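Local structure of LIM domain only protein 7 (Homo sapiens, 2EAQ) at residues A[7-21]-A[34-46]. The protein probably acts as a protein-interaction module through its PDZ domain, a fold that typically captures the C-terminal tails of partner proteins. Numbering follows the deposited sequence.
Sequences ISINQTPGKSLDFGF and SVEAGSPAEFSQL
Pro-40, in the first turn of helix 40-43, wedges its ring between the end of strand 2-10 and the turn at Phe-19, and three ring carbons mark the fit. CB lies 3.8 Å from CG2 of Ile-9, CG is 3.4 Å from NE2 of Gln-11, and CD sits 3.4 Å from O of Phe-19. That carbonyl accepts a hydrogen bond from the next helix residue, N of Ala-41 to O of Phe-19 at 3.0 Å, fixing the helix start against the turn. Gly-20 presses its CA to within 3.5 Å of CB of Ser-39, the helix N-cap, while its own O receives N of Glu-36 at 2.8 Å in a nearly straight bond (174° at the hydrogen). An Asx turn, Asp-18 OD1 accepting from Gly-20 N, further shapes this backbone.

Asp-18 to Phe-21 occupy the place of the GLGF-type carboxylate-binding loop of PDZ domains, before strand 21-26, which with helix 65-78 would be expected to border the peptide groove; the contact thus backs that loop with helix 40-43.

Leu-46 packs its two methyls against different residues of segment 7-21. CD2 stands over one face of the Phe-21 ring, 4.0 Å from the ring centroid and 26° off the normal, a CH-pi contact offset toward the rim. The first torsion of Phe-21 (chi1 69°), with CG tucked between backbone N and carbonyl carbon, carries the ring to Leu-46. The other methyl of Leu-46, CD1, meets CD1 of Ile-7, the two side chains crossing at about a right angle. A Schellman motif at Gln-45 turns the chain out of the helix just before Leu-46. Nearby, Ser-44 OG donates to O of Ser-8 at 2.8 Å and accepts from a water that also takes the N-H of Asn-10, tying strand 2-10 to Ser-44 by one direct bond and one through the water.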
loop_
_atom_site.group_PDB
_atom_site.type_symbol
_atom_site.label_atom_id
_atom_site.label_comp_id
_atom_site.label_asym_id
_atom_site.label_seq_id
_atom_site.Cartn_x
_atom_site.Cartn_y
_atom_site.Cartn_z
ATOM N N ILE A 7 6.263 -0.864 -6.117
ATOM C CA ILE A 7 5.892 0.526 -6.365
ATOM C C ILE A 7 6.393 1.389 -5.222
ATOM O O ILE A 7 6.085 1.115 -4.062
ATOM C CB ILE A 7 4.383 0.641 -6.490
ATOM C CG1 ILE A 7 3.881 -0.244 -7.639
ATOM C CG2 ILE A 7 3.970 2.135 -6.708
ATOM C CD1 ILE A 7 2.321 -0.147 -7.872
ATOM N N SER A 8 7.176 2.415 -5.523
ATOM C CA SER A 8 7.719 3.291 -4.504
ATOM C C SER A 8 6.885 4.550 -4.398
ATOM O O SER A 8 6.609 5.192 -5.397
ATOM C CB SER A 8 9.143 3.649 -4.897
ATOM O OG SER A 8 9.716 4.367 -3.752
ATOM N N ILE A 9 6.445 4.840 -3.179
ATOM C CA ILE A 9 5.575 6.013 -2.882
ATOM C C ILE A 9 6.301 6.776 -1.781
ATOM O O ILE A 9 6.827 6.171 -0.851
ATOM C CB ILE A 9 4.130 5.586 -2.422
ATOM C CG1 ILE A 9 3.641 4.476 -3.360
ATOM C CG2 ILE A 9 3.217 6.802 -2.431
ATOM C CD1 ILE A 9 2.229 3.999 -3.049
ATOM N N ASN A 10 6.357 8.095 -1.887
ATOM C CA ASN A 10 7.117 8.917 -0.917
ATOM C C ASN A 10 6.435 10.209 -0.624
ATOM O O ASN A 10 5.859 10.810 -1.541
ATOM C CB ASN A 10 8.505 9.255 -1.478
ATOM C CG ASN A 10 9.309 8.022 -1.789
ATOM O OD1 ASN A 10 9.962 7.456 -0.917
ATOM N ND2 ASN A 10 9.240 7.566 -3.024
ATOM N N GLN A 11 6.455 10.649 0.640
ATOM C CA GLN A 11 5.909 11.962 0.986
ATOM C C GLN A 11 6.663 12.462 2.202
ATOM O O GLN A 11 7.541 11.764 2.702
ATOM C CB GLN A 11 4.374 11.884 1.199
ATOM C CG GLN A 11 3.974 11.028 2.391
ATOM C CD GLN A 11 2.518 10.976 2.629
ATOM O OE1 GLN A 11 2.113 10.806 3.800
ATOM N NE2 GLN A 11 1.744 11.156 1.644
ATOM N N THR A 12 6.373 13.678 2.631
ATOM C CA THR A 12 7.130 14.233 3.765
ATOM C C THR A 12 7.005 13.391 5.008
ATOM O O THR A 12 5.903 12.947 5.339
ATOM C CB THR A 12 6.581 15.588 4.078
ATOM O OG1 THR A 12 6.636 16.357 2.874
ATOM C CG2 THR A 12 7.495 16.312 5.069
ATOM N N PRO A 13 8.104 13.140 5.692
ATOM C CA PRO A 13 8.015 12.335 6.925
ATOM C C PRO A 13 7.120 13.050 7.941
ATOM O O PRO A 13 7.177 14.294 8.068
ATOM C CB PRO A 13 9.467 12.304 7.443
ATOM C CG PRO A 13 10.323 12.470 6.150
ATOM C CD PRO A 13 9.496 13.444 5.306
ATOM N N GLY A 14 6.294 12.238 8.617
ATOM C CA GLY A 14 5.370 12.743 9.623
ATOM C C GLY A 14 4.251 13.640 9.115
ATOM O O GLY A 14 3.739 14.447 9.905
ATOM N N LYS A 15 3.901 13.548 7.834
ATOM C CA LYS A 15 2.826 14.348 7.231
ATOM C C LYS A 15 1.530 14.004 7.844
ATOM O O LYS A 15 1.305 12.842 8.253
ATOM C CB LYS A 15 2.763 14.066 5.710
ATOM C CG LYS A 15 2.185 15.188 4.826
ATOM C CD LYS A 15 2.143 14.707 3.345
ATOM C CE LYS A 15 1.632 15.835 2.436
ATOM N NZ LYS A 15 1.738 15.398 1.021
ATOM N N SER A 16 0.647 15.002 7.920
ATOM C CA SER A 16 -0.676 14.792 8.461
ATOM C C SER A 16 -1.665 14.120 7.477
ATOM O O SER A 16 -2.746 13.672 7.896
ATOM C CB SER A 16 -1.255 16.122 8.954
ATOM O OG SER A 16 -1.568 16.936 7.850
ATOM N N LEU A 17 -1.302 14.045 6.194
ATOM C CA LEU A 17 -2.141 13.402 5.190
ATOM C C LEU A 17 -1.619 11.990 4.919
ATOM O O LEU A 17 -0.406 11.760 5.027
ATOM C CB LEU A 17 -2.076 14.199 3.896
ATOM C CG LEU A 17 -2.433 15.689 3.928
ATOM C CD1 LEU A 17 -2.325 16.259 2.524
ATOM C CD2 LEU A 17 -3.842 15.837 4.464
ATOM N N ASP A 18 -2.501 11.058 4.581
ATOM C CA ASP A 18 -2.034 9.711 4.225
ATOM C C ASP A 18 -1.542 9.728 2.770
ATOM O O ASP A 18 -1.567 10.741 2.093
ATOM C CB ASP A 18 -3.106 8.649 4.396
ATOM C CG ASP A 18 -4.352 8.960 3.622
ATOM O OD1 ASP A 18 -4.311 9.149 2.388
ATOM O OD2 ASP A 18 -5.443 9.043 4.267
ATOM N N PHE A 19 -1.077 8.580 2.313
ATOM C CA PHE A 19 -0.491 8.476 0.977
ATOM C C PHE A 19 -1.450 8.589 -0.186
ATOM O O PHE A 19 -1.009 8.753 -1.316
ATOM C CB PHE A 19 0.286 7.171 0.829
ATOM C CG PHE A 19 1.568 7.112 1.621
ATOM C CD1 PHE A 19 2.759 7.592 1.095
ATOM C CD2 PHE A 19 1.586 6.546 2.889
ATOM C CE1 PHE A 19 3.959 7.496 1.808
ATOM C CE2 PHE A 19 2.804 6.454 3.641
ATOM C CZ PHE A 19 3.987 6.936 3.076
ATOM N N GLY A 20 -2.747 8.554 0.082
ATOM C CA GLY A 20 -3.669 8.720 -1.038
ATOM C C GLY A 20 -4.371 7.483 -1.484
ATOM O O GLY A 20 -5.030 7.534 -2.505
ATOM N N PHE A 21 -4.297 6.366 -0.744
ATOM C CA PHE A 21 -5.050 5.199 -1.185
ATOM C C PHE A 21 -5.723 4.597 0.068
ATOM O O PHE A 21 -5.328 4.879 1.203
ATOM C CB PHE A 21 -4.099 4.172 -1.851
ATOM C CG PHE A 21 -3.158 3.503 -0.928
ATOM C CD1 PHE A 21 -3.466 2.276 -0.384
ATOM C CD2 PHE A 21 -1.925 4.096 -0.595
ATOM C CE1 PHE A 21 -2.550 1.670 0.489
ATOM C CE2 PHE A 21 -1.035 3.484 0.276
ATOM C CZ PHE A 21 -1.367 2.287 0.804
ATOM N N SER A 34 -9.046 2.321 -3.470
ATOM C CA SER A 34 -9.195 3.631 -4.121
ATOM C C SER A 34 -7.819 4.273 -4.143
ATOM O O SER A 34 -6.944 3.954 -3.311
ATOM C CB SER A 34 -10.164 4.493 -3.287
ATOM O OG SER A 34 -9.594 4.882 -2.022
ATOM N N VAL A 35 -7.618 5.156 -5.139
ATOM C CA VAL A 35 -6.370 5.953 -5.308
ATOM C C VAL A 35 -6.861 7.337 -5.640
ATOM O O VAL A 35 -7.467 7.543 -6.686
ATOM C CB VAL A 35 -5.482 5.365 -6.415
ATOM C CG1 VAL A 35 -4.203 6.219 -6.530
ATOM C CG2 VAL A 35 -5.062 3.987 -6.089
ATOM N N GLU A 36 -6.547 8.286 -4.761
ATOM C CA GLU A 36 -7.033 9.640 -4.880
ATOM C C GLU A 36 -6.278 10.513 -5.852
ATOM O O GLU A 36 -5.049 10.524 -5.888
ATOM C CB GLU A 36 -6.931 10.312 -3.542
ATOM C CG GLU A 36 -7.802 9.783 -2.434
ATOM C CD GLU A 36 -7.626 10.755 -1.251
ATOM O OE1 GLU A 36 -8.321 11.815 -1.223
ATOM O OE2 GLU A 36 -6.750 10.505 -0.417
ATOM N N ALA A 37 -7.011 11.202 -6.703
ATOM C CA ALA A 37 -6.384 12.153 -7.618
ATOM C C ALA A 37 -5.622 13.168 -6.792
ATOM O O ALA A 37 -6.050 13.602 -5.721
ATOM C CB ALA A 37 -7.449 12.846 -8.451
ATOM N N GLY A 38 -4.446 13.497 -7.324
ATOM C CA GLY A 38 -3.553 14.472 -6.727
ATOM C C GLY A 38 -2.623 13.963 -5.636
ATOM O O GLY A 38 -1.814 14.740 -5.120
ATOM N N SER A 39 -2.738 12.678 -5.283
ATOM C CA SER A 39 -1.984 12.136 -4.184
ATOM C C SER A 39 -0.671 11.499 -4.572
ATOM O O SER A 39 -0.427 11.218 -5.727
ATOM C CB SER A 39 -2.840 11.022 -3.484
ATOM O OG SER A 39 -2.919 9.873 -4.317
ATOM N N PRO A 40 0.194 11.242 -3.583
ATOM C CA PRO A 40 1.469 10.563 -3.864
ATOM C C PRO A 40 1.191 9.179 -4.488
ATOM O O PRO A 40 1.917 8.697 -5.401
ATOM C CB PRO A 40 2.088 10.419 -2.473
ATOM C CG PRO A 40 1.654 11.637 -1.760
ATOM C CD PRO A 40 0.184 11.804 -2.226
ATOM N N ALA A 41 0.153 8.489 -4.039
ATOM C CA ALA A 41 -0.133 7.151 -4.581
ATOM C C ALA A 41 -0.534 7.231 -6.053
ATOM O O ALA A 41 -0.147 6.363 -6.836
ATOM C CB ALA A 41 -1.228 6.495 -3.732
ATOM N N GLU A 42 -1.238 8.293 -6.481
ATOM C CA GLU A 42 -1.598 8.440 -7.874
ATOM C C GLU A 42 -0.333 8.778 -8.658
ATOM O O GLU A 42 -0.110 8.217 -9.714
ATOM C CB GLU A 42 -2.668 9.546 -8.031
ATOM C CG GLU A 42 -3.017 9.852 -9.447
ATOM C CD GLU A 42 -3.782 8.791 -10.172
ATOM O OE1 GLU A 42 -4.051 7.663 -9.648
ATOM O OE2 GLU A 42 -4.146 9.089 -11.333
ATOM N N PHE A 43 0.484 9.668 -8.107
ATOM C CA PHE A 43 1.732 10.054 -8.789
ATOM C C PHE A 43 2.551 8.782 -9.044
ATOM O O PHE A 43 3.110 8.581 -10.122
ATOM C CB PHE A 43 2.527 11.021 -7.871
ATOM C CG PHE A 43 3.894 11.397 -8.421
ATOM C CD1 PHE A 43 4.039 12.396 -9.395
ATOM C CD2 PHE A 43 5.007 10.691 -8.024
ATOM C CE1 PHE A 43 5.324 12.648 -9.935
ATOM C CE2 PHE A 43 6.283 10.930 -8.556
ATOM C CZ PHE A 43 6.425 11.914 -9.519
ATOM N N SER A 44 2.612 7.906 -8.033
ATOM C CA SER A 44 3.421 6.668 -8.153
ATOM C C SER A 44 2.814 5.584 -8.984
ATOM O O SER A 44 3.459 4.584 -9.274
ATOM C CB SER A 44 3.682 6.102 -6.769
ATOM O OG SER A 44 4.578 6.966 -6.042
ATOM N N GLN A 45 1.574 5.794 -9.397
ATOM C CA GLN A 45 0.841 4.879 -10.278
ATOM C C GLN A 45 0.433 3.559 -9.674
ATOM O O GLN A 45 0.422 2.508 -10.326
ATOM C CB GLN A 45 1.484 4.764 -11.691
ATOM C CG GLN A 45 1.493 6.163 -12.376
ATOM C CD GLN A 45 1.985 6.236 -13.770
ATOM O OE1 GLN A 45 2.441 7.338 -14.228
ATOM N NE2 GLN A 45 1.887 5.144 -14.478
ATOM N N LEU A 46 0.065 3.634 -8.373
ATOM C CA LEU A 46 -0.610 2.488 -7.730
ATOM C C LEU A 46 -1.999 2.461 -8.337
ATOM O O LEU A 46 -2.579 3.506 -8.664
ATOM C CB LEU A 46 -0.674 2.793 -6.237
ATOM C CG LEU A 46 -1.378 1.746 -5.355
ATOM C CD1 LEU A 46 -0.466 0.432 -5.324
ATOM C CD2 LEU A 46 -1.576 2.283 -3.912
HETATM O O HOH W 1 6.149 5.032 -8.817
HETATM O O HOH W 2 4.982 9.276 -4.370
#